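PDB 3L7V: YrdC-like domain-containing protein from Streptococcus mutans, which is of unknown function but belongs to the Sua5/YciO/YrdC family, probably binds double-stranded RNA and may take part in tRNA modification. Local coordinates for residues Val66-Met71 / Glu216-Val221; Gly57-Cys62 / Ser209-Val214. All coordinates share one frame; numbering follows the deposited sequence.

Both contacts lie on one side of the chain's centre and reach the same mixed sheet, their centres about 13 Å apart. Strand 59-64 of contact 2 is followed in the chain by strand 67-72 of contact 1, its antiparallel neighbour: Ile69 N sits 2.9 Å from Cys62 O, a probable hydrogen bond, and Ile70 CG2 packs 3.6 Å from Val59 CG1. On the partner side, strand 213-216 enters the sheet in contact 2 and runs straight on into helix 218-223 of contact 1. A sulfate, probably from the crystallisation liquor, is bound at the start of that helix; a different sulfate lies about 5 Å from the Leu213 side chain.

Contact 1 (Val66-Met71 / Glu216-Val221); sequences VGYIIM and EADDYV. With SO4 (sulfate ion), chain D.
Gly67 and Val221 bring the two backbones closest, CA to CA 6.2 Å, where the beginning of strand 67-72 faces the first turn of helix 218-223. From there the strand moves off, and the side chain of Tyr68 spans the distance. Tyr68 starts beside its own backbone N (chi1 -72°), which carries the ring across toward the residues at the start of the helix. Two bonds grip its hydroxyl oxygen. Tyr68 OH donates to Asp218 OD1 over 2.8 Å, reaching the carboxylate from its anti side and 21° out of its plane, with the ring turned steeply against the carboxylate. It also accepts the N-H of Ala217, N to OH 3.2 Å; both partners lie at the ring edge, near its plane, which would help to hold the ring in its orientation. Asp218 OD1 has a second donor, the backbone N of Val200.

Ala217 is the N-cap residue, where the chain passes from strand 213-216 into the helix. The amides of the first turn hold a sulfate: Asp218 N gives a 2.9 Å bond to its O2 and Asp219 N one of 3.0 Å to its O4, with His40 ND1 as a further ligand. An anion at this end of a helix would be stabilised by the helix dipole, though the ion probably came from the crystallisation liquor.

Val221 points toward the strand and lays CG1 against the glycine backbone, 4.0 Å from Gly67 N. The positive phi of Gly67 (152°), together with its psi, would jam a CB against the carbonyl O of Val66.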
ATOM      1  N   VAL A  66       8.547  -1.315   7.173  1.00 19.36           N
ATOM      2  CA  VAL A  66       8.752  -2.738   7.486  1.00 17.23           C
ATOM      3  C   VAL A  66       9.662  -3.529   6.499  1.00 23.10           C
ATOM      4  O   VAL A  66       9.754  -4.754   6.591  1.00 28.28           O
ATOM      5  CB  VAL A  66       7.409  -3.494   7.652  1.00 20.94           C
ATOM      6  CG1 VAL A  66       6.602  -2.922   8.808  1.00 19.51           C
ATOM      7  CG2 VAL A  66       6.616  -3.435   6.359  1.00 20.96           C
ATOM      8  N   GLY A  67      10.331  -2.840   5.578  1.00 13.92           N
ATOM      9  CA  GLY A  67      11.275  -3.491   4.674  1.00 21.56           C
ATOM     10  C   GLY A  67      11.493  -2.844   3.309  1.00 19.21           C
ATOM     11  O   GLY A  67      11.862  -1.683   3.238  1.00 24.84           O
ATOM     12  N   TYR A  68      11.272  -3.601   2.232  1.00 20.56           N
ATOM     13  CA  TYR A  68      11.489  -3.130   0.848  1.00 15.96           C
ATOM     14  C   TYR A  68      10.324  -3.472  -0.097  1.00 21.72           C
ATOM     15  O   TYR A  68       9.755  -4.565  -0.016  1.00 15.28           O
ATOM     16  CB  TYR A  68      12.841  -3.652   0.283  1.00  8.23           C
ATOM     17  CG  TYR A  68      14.019  -2.937   0.926  1.00 12.56           C
ATOM     18  CD1 TYR A  68      14.657  -3.460   2.044  1.00 14.68           C
ATOM     19  CD2 TYR A  68      14.448  -1.698   0.450  1.00 12.86           C
ATOM     20  CE1 TYR A  68      15.714  -2.781   2.651  1.00 12.57           C
ATOM     21  CE2 TYR A  68      15.491  -1.012   1.048  1.00  9.71           C
ATOM     22  CZ  TYR A  68      16.123  -1.561   2.146  1.00 11.08           C
ATOM     23  OH  TYR A  68      17.154  -0.873   2.742  1.00 15.91           O
ATOM     24  N   ILE A  69       9.966  -2.518  -0.966  1.00 15.43           N
ATOM     25  CA  ILE A  69       8.924  -2.708  -1.979  1.00 18.72           C
ATOM     26  C   ILE A  69       9.436  -2.437  -3.396  1.00 23.72           C
ATOM     27  O   ILE A  69      10.369  -1.653  -3.594  1.00 23.53           O
ATOM     28  CB  ILE A  69       7.675  -1.787  -1.754  1.00 24.68           C
ATOM     29  CG1 ILE A  69       8.077  -0.302  -1.756  1.00 17.17           C
ATOM     30  CG2 ILE A  69       6.931  -2.170  -0.493  1.00 31.73           C
ATOM     31  CD1 ILE A  69       6.959   0.673  -1.345  1.00 11.97           C
ATOM     32  N   ILE A  70       8.809  -3.097  -4.368  1.00 19.28           N
ATOM     33  CA  ILE A  70       8.945  -2.741  -5.776  1.00 22.76           C
ATOM     34  C   ILE A  70       7.812  -1.779  -6.196  1.00 20.49           C
ATOM     35  O   ILE A  70       6.645  -2.038  -5.918  1.00 25.07           O
ATOM     36  CB  ILE A  70       8.932  -4.011  -6.659  1.00 23.74           C
ATOM     37  CG1 ILE A  70       9.974  -5.009  -6.141  1.00 20.65           C
ATOM     38  CG2 ILE A  70       9.164  -3.649  -8.136  1.00 19.15           C
ATOM     39  CD1 ILE A  70       9.791  -6.436  -6.630  1.00 20.49           C
HETATM   40  N   MSE A  71       8.175  -0.682  -6.864  1.00 17.87           N
HETATM   41  CA  MSE A  71       7.269   0.417  -7.216  1.00 21.62           C
HETATM   42  C   MSE A  71       7.234   0.690  -8.724  1.00 26.28           C
HETATM   43  O   MSE A  71       8.292   0.765  -9.372  1.00 20.14           O
HETATM   44  CB  MSE A  71       7.732   1.718  -6.543  1.00 28.83           C
HETATM   45  CG  MSE A  71       7.356   1.914  -5.092  1.00 36.99           C
HETATM   46 SE   MSE A  71       7.917   3.686  -4.424  0.70 47.27          SE
HETATM   47  CE  MSE A  71       7.437   4.776  -5.994  1.00  7.14           C
ATOM     48  N   GLU A 216      18.704   2.404  -1.081  1.00 26.26           N
ATOM     49  CA  GLU A 216      19.087   1.742   0.181  1.00 26.90           C
ATOM     50  C   GLU A 216      18.901   2.624   1.427  1.00 23.51           C
ATOM     51  O   GLU A 216      19.145   3.829   1.367  1.00 21.38           O
ATOM     52  CB  GLU A 216      20.555   1.285   0.130  1.00 25.24           C
ATOM     53  CG  GLU A 216      20.896   0.361  -1.042  1.00 31.54           C
ATOM     54  CD  GLU A 216      22.284  -0.281  -0.928  1.00 34.25           C
ATOM     55  OE1 GLU A 216      22.970  -0.096   0.103  1.00 37.94           O
ATOM     56  OE2 GLU A 216      22.687  -0.985  -1.876  1.00 31.27           O
ATOM     57  N   ALA A 217      18.486   2.008   2.542  1.00 18.59           N
ATOM     58  CA  ALA A 217      18.353   2.673   3.853  1.00 18.36           C
ATOM     59  C   ALA A 217      18.128   1.672   5.003  1.00 22.47           C
ATOM     60  O   ALA A 217      17.187   1.824   5.781  1.00 20.01           O
ATOM     61  CB  ALA A 217      17.227   3.715   3.837  1.00 17.79           C
ATOM     62  N   ASP A 218      18.994   0.659   5.102  1.00 21.31           N
ATOM     63  CA  ASP A 218      18.902  -0.380   6.135  1.00 21.64           C
ATOM     64  C   ASP A 218      18.739   0.177   7.560  1.00 27.08           C
ATOM     65  O   ASP A 218      17.993  -0.381   8.366  1.00 25.89           O
ATOM     66  CB  ASP A 218      20.133  -1.302   6.085  1.00 21.66           C
ATOM     67  CG  ASP A 218      20.080  -2.324   4.941  1.00 33.56           C
ATOM     68  OD1 ASP A 218      19.085  -2.369   4.177  1.00 30.36           O
ATOM     69  OD2 ASP A 218      21.053  -3.096   4.809  1.00 38.19           O
ATOM     70  N   ASP A 219      19.462   1.255   7.867  1.00 19.59           N
ATOM     71  CA  ASP A 219      19.387   1.915   9.175  1.00 26.59           C
ATOM     72  C   ASP A 219      17.998   2.516   9.487  1.00 32.84           C
ATOM     73  O   ASP A 219      17.533   2.451  10.627  1.00 31.50           O
ATOM     74  CB  ASP A 219      20.475   2.996   9.307  1.00 22.50           C
ATOM     75  N   TYR A 220      17.352   3.107   8.483  1.00 27.01           N
ATOM     76  CA  TYR A 220      15.965   3.559   8.610  1.00 26.26           C
ATOM     77  C   TYR A 220      14.993   2.435   9.044  1.00 29.41           C
ATOM     78  O   TYR A 220      14.149   2.623   9.934  1.00 24.14           O
ATOM     79  CB  TYR A 220      15.481   4.169   7.289  1.00 25.53           C
ATOM     80  CG  TYR A 220      14.020   4.536   7.306  1.00 25.46           C
ATOM     81  CD1 TYR A 220      13.584   5.671   7.972  1.00 22.16           C
ATOM     82  CD2 TYR A 220      13.073   3.738   6.678  1.00 30.72           C
ATOM     83  CE1 TYR A 220      12.247   6.010   8.001  1.00 26.80           C
ATOM     84  CE2 TYR A 220      11.727   4.067   6.704  1.00 32.54           C
ATOM     85  CZ  TYR A 220      11.319   5.206   7.367  1.00 32.67           C
ATOM     86  OH  TYR A 220       9.982   5.555   7.399  1.00 36.92           O
ATOM     87  N   VAL A 221      15.111   1.274   8.402  1.00 26.95           N
ATOM     88  CA  VAL A 221      14.226   0.136   8.674  1.00 22.06           C
ATOM     89  C   VAL A 221      14.462  -0.411  10.087  1.00 23.53           C
ATOM     90  O   VAL A 221      13.527  -0.795  10.789  1.00 25.82           O
ATOM     91  CB  VAL A 221      14.424  -0.985   7.624  1.00 20.69           C
ATOM     92  CG1 VAL A 221      13.478  -2.191   7.901  1.00 12.63           C
ATOM     93  CG2 VAL A 221      14.245  -0.420   6.195  1.00 18.81           C
TER
HETATM   94  S   SO4 D 264      22.357   2.174   4.988  1.00 51.64           S
HETATM   95  O1  SO4 D 264      22.057   3.541   4.573  1.00 55.12           O
HETATM   96  O2  SO4 D 264      21.678   1.254   4.074  1.00 44.76           O
HETATM   97  O3  SO4 D 264      23.802   1.949   4.936  1.00 58.00           O
HETATM   98  O4  SO4 D 264      21.900   1.972   6.363  1.00 47.86           O

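Contact 2 (Gly57-Cys62 / Ser209-Val214); sequences GGVIVC and SMVDLV
Strands 59-64 and 213-216 run parallel, with Val61 paired to Val214, CA to CA 4.7 Å, and the backbones spread to 5.8 Å between the CA atoms of Val59 and Val211, where helix 205-210 gives way to the strand. The straightest backbone bond runs from Val61 N to Leu213 O, 2.9 Å long with an angle of 167° at the hydrogen, and the pairing of Val61 with Ile215 continues it along the strand.

Upstream, Asp212 grips Val59 from both ends. Its N-H bonds to Val59 O over 3.1 Å, while its carboxylate returns to the same residue: with CG beside the backbone N (chi1 -51°), the carboxylate is placed next to the Val59 backbone, where OD2 receives Val59 N at 3.2 Å, from above the carboxylate plane. The other oxygen, OD1, makes a salt bridge with Arg80 of helix 75-85.

On one face of this strand pair the contact is made by valines. Val211 lies roughly perpendicular to Val59 and Val61, its CG2 lying 3.7 Å from Val59 CG1 and more loosely near Val61 CG2, while its CG1 rests over the intervening backbone. Further on, Val61 and Val214 project in parallel and touch through their CG1 methyls, 3.9 Å apart. Ile60 and Leu213 turn to the other side, where Ile52 of helix 47-54 touches both; the Leu213 side chain also meets Lys37 and Ile39 of strand 37-40.

At the partly exposed edge of an otherwise buried contact, the side chain of Asp212 supplies an acceptor for Val59 N before regular parallel pairing begins, and its salt bridge to Arg80 probably keeps the carboxylate ionised while tying helix 75-85 to the loop that leads into strand 213-216.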
ATOM      1  N   GLY A  57       7.339   2.527 -18.351  1.00 32.90           N
ATOM      2  CA  GLY A  57       7.834   1.228 -17.914  1.00 27.83           C
ATOM      3  C   GLY A  57       8.831   1.227 -16.757  1.00 26.86           C
ATOM      4  O   GLY A  57       9.443   0.205 -16.456  1.00 26.43           O
ATOM      5  N   GLY A  58       9.010   2.366 -16.104  1.00 30.32           N
ATOM      6  CA  GLY A  58       9.975   2.461 -15.019  1.00 33.23           C
ATOM      7  C   GLY A  58       9.620   1.603 -13.815  1.00 28.86           C
ATOM      8  O   GLY A  58       8.442   1.452 -13.481  1.00 27.62           O
ATOM      9  N   VAL A  59      10.652   1.051 -13.172  1.00 24.81           N
ATOM     10  CA  VAL A  59      10.529   0.178 -11.996  1.00 22.42           C
ATOM     11  C   VAL A  59      11.704   0.401 -11.037  1.00 24.22           C
ATOM     12  O   VAL A  59      12.871   0.312 -11.447  1.00 23.24           O
ATOM     13  CB  VAL A  59      10.549  -1.326 -12.373  1.00 24.11           C
ATOM     14  CG1 VAL A  59      10.497  -2.182 -11.119  1.00 22.46           C
ATOM     15  CG2 VAL A  59       9.410  -1.689 -13.328  1.00 20.67           C
ATOM     16  N   ILE A  60      11.399   0.674  -9.764  1.00 14.20           N
ATOM     17  CA  ILE A  60      12.433   0.844  -8.743  1.00 15.94           C
ATOM     18  C   ILE A  60      12.205  -0.014  -7.492  1.00 20.55           C
ATOM     19  O   ILE A  60      11.110  -0.540  -7.284  1.00 16.38           O
ATOM     20  CB  ILE A  60      12.582   2.329  -8.317  1.00 22.57           C
ATOM     21  CG1 ILE A  60      11.399   2.776  -7.453  1.00 19.54           C
ATOM     22  CG2 ILE A  60      12.732   3.245  -9.534  1.00 18.45           C
ATOM     23  CD1 ILE A  60      11.561   4.172  -6.936  1.00 13.44           C
ATOM     24  N   VAL A  61      13.259  -0.167  -6.679  1.00 22.03           N
ATOM     25  CA  VAL A  61      13.141  -0.753  -5.345  1.00 15.99           C
ATOM     26  C   VAL A  61      13.302   0.371  -4.319  1.00 22.98           C
ATOM     27  O   VAL A  61      14.108   1.276  -4.532  1.00 22.10           O
ATOM     28  CB  VAL A  61      14.162  -1.899  -5.103  1.00 30.10           C
ATOM     29  CG1 VAL A  61      14.417  -2.085  -3.614  1.00 22.43           C
ATOM     30  CG2 VAL A  61      13.670  -3.218  -5.732  1.00 19.92           C
ATOM     31  N   CYS A  62      12.531   0.312  -3.223  1.00 23.53           N
ATOM     32  CA  CYS A  62      12.386   1.430  -2.283  1.00 17.28           C
ATOM     33  C   CYS A  62      12.079   0.966  -0.853  1.00 15.43           C
ATOM     34  O   CYS A  62      11.249   0.081  -0.661  1.00 17.12           O
ATOM     35  CB  CYS A  62      11.259   2.350  -2.784  1.00 25.27           C
ATOM     36  SG  CYS A  62      10.822   3.809  -1.779  1.00 32.78           S
ATOM     37  N   SER A 209      18.534  -7.623 -10.543  1.00 28.07           N
ATOM     38  CA  SER A 209      19.008  -7.402 -11.913  1.00 28.09           C
ATOM     39  C   SER A 209      17.902  -6.922 -12.853  1.00 26.08           C
ATOM     40  O   SER A 209      18.177  -6.279 -13.873  1.00 29.17           O
ATOM     41  CB  SER A 209      19.657  -8.663 -12.481  1.00 32.90           C
ATOM     42  OG  SER A 209      18.732  -9.731 -12.507  1.00 38.07           O
HETATM   43  N   MSE A 210      16.654  -7.219 -12.510  1.00 19.82           N
HETATM   44  CA  MSE A 210      15.539  -6.869 -13.386  1.00 28.38           C
HETATM   45  C   MSE A 210      14.967  -5.454 -13.165  1.00 32.47           C
HETATM   46  O   MSE A 210      14.064  -5.020 -13.886  1.00 36.68           O
HETATM   47  CB  MSE A 210      14.451  -7.946 -13.313  1.00 31.34           C
HETATM   48  CG  MSE A 210      14.923  -9.295 -13.903  1.00 40.98           C
HETATM   49 SE   MSE A 210      13.629 -10.772 -13.885  0.80 70.29          SE
HETATM   50  CE  MSE A 210      12.165  -9.905 -14.850  1.00124.24           C
ATOM     51  N   VAL A 211      15.522  -4.737 -12.189  1.00 27.24           N
ATOM     52  CA  VAL A 211      15.001  -3.435 -11.765  1.00 28.58           C
ATOM     53  C   VAL A 211      15.951  -2.329 -12.243  1.00 28.14           C
ATOM     54  O   VAL A 211      17.125  -2.611 -12.497  1.00 23.97           O
ATOM     55  CB  VAL A 211      14.807  -3.412 -10.220  1.00 36.13           C
ATOM     56  CG1 VAL A 211      15.007  -2.029  -9.635  1.00 41.23           C
ATOM     57  CG2 VAL A 211      13.446  -3.986  -9.849  1.00 29.64           C
ATOM     58  N   ASP A 212      15.438  -1.099 -12.396  1.00 20.17           N
ATOM     59  CA  ASP A 212      16.227   0.021 -12.933  1.00 21.15           C
ATOM     60  C   ASP A 212      17.051   0.800 -11.885  1.00 28.77           C
ATOM     61  O   ASP A 212      18.041   1.433 -12.232  1.00 32.75           O
ATOM     62  CB  ASP A 212      15.346   1.006 -13.721  1.00 15.51           C
ATOM     63  CG  ASP A 212      14.479   0.324 -14.784  1.00 23.68           C
ATOM     64  OD1 ASP A 212      14.927  -0.655 -15.421  1.00 27.01           O
ATOM     65  OD2 ASP A 212      13.329   0.776 -14.982  1.00 24.94           O
ATOM     66  N   LEU A 213      16.637   0.757 -10.618  1.00 25.68           N
ATOM     67  CA  LEU A 213      17.345   1.440  -9.524  1.00 22.54           C
ATOM     68  C   LEU A 213      16.978   0.831  -8.160  1.00 26.04           C
ATOM     69  O   LEU A 213      15.836   0.429  -7.943  1.00 26.67           O
ATOM     70  CB  LEU A 213      17.009   2.936  -9.515  1.00 23.42           C
ATOM     71  CG  LEU A 213      17.600   3.856  -8.442  1.00 21.38           C
ATOM     72  CD1 LEU A 213      19.012   4.257  -8.810  1.00 23.77           C
ATOM     73  CD2 LEU A 213      16.738   5.099  -8.263  1.00 16.83           C
ATOM     74  N   VAL A 214      17.949   0.771  -7.253  1.00 23.34           N
ATOM     75  CA  VAL A 214      17.709   0.337  -5.877  1.00 21.93           C
ATOM     76  C   VAL A 214      18.079   1.439  -4.883  1.00 26.29           C
ATOM     77  O   VAL A 214      19.236   1.866  -4.821  1.00 26.02           O
ATOM     78  CB  VAL A 214      18.540  -0.924  -5.508  1.00 18.73           C
ATOM     79  CG1 VAL A 214      18.251  -1.346  -4.059  1.00 16.83           C
ATOM     80  CG2 VAL A 214      18.268  -2.079  -6.491  1.00 16.06           C
TER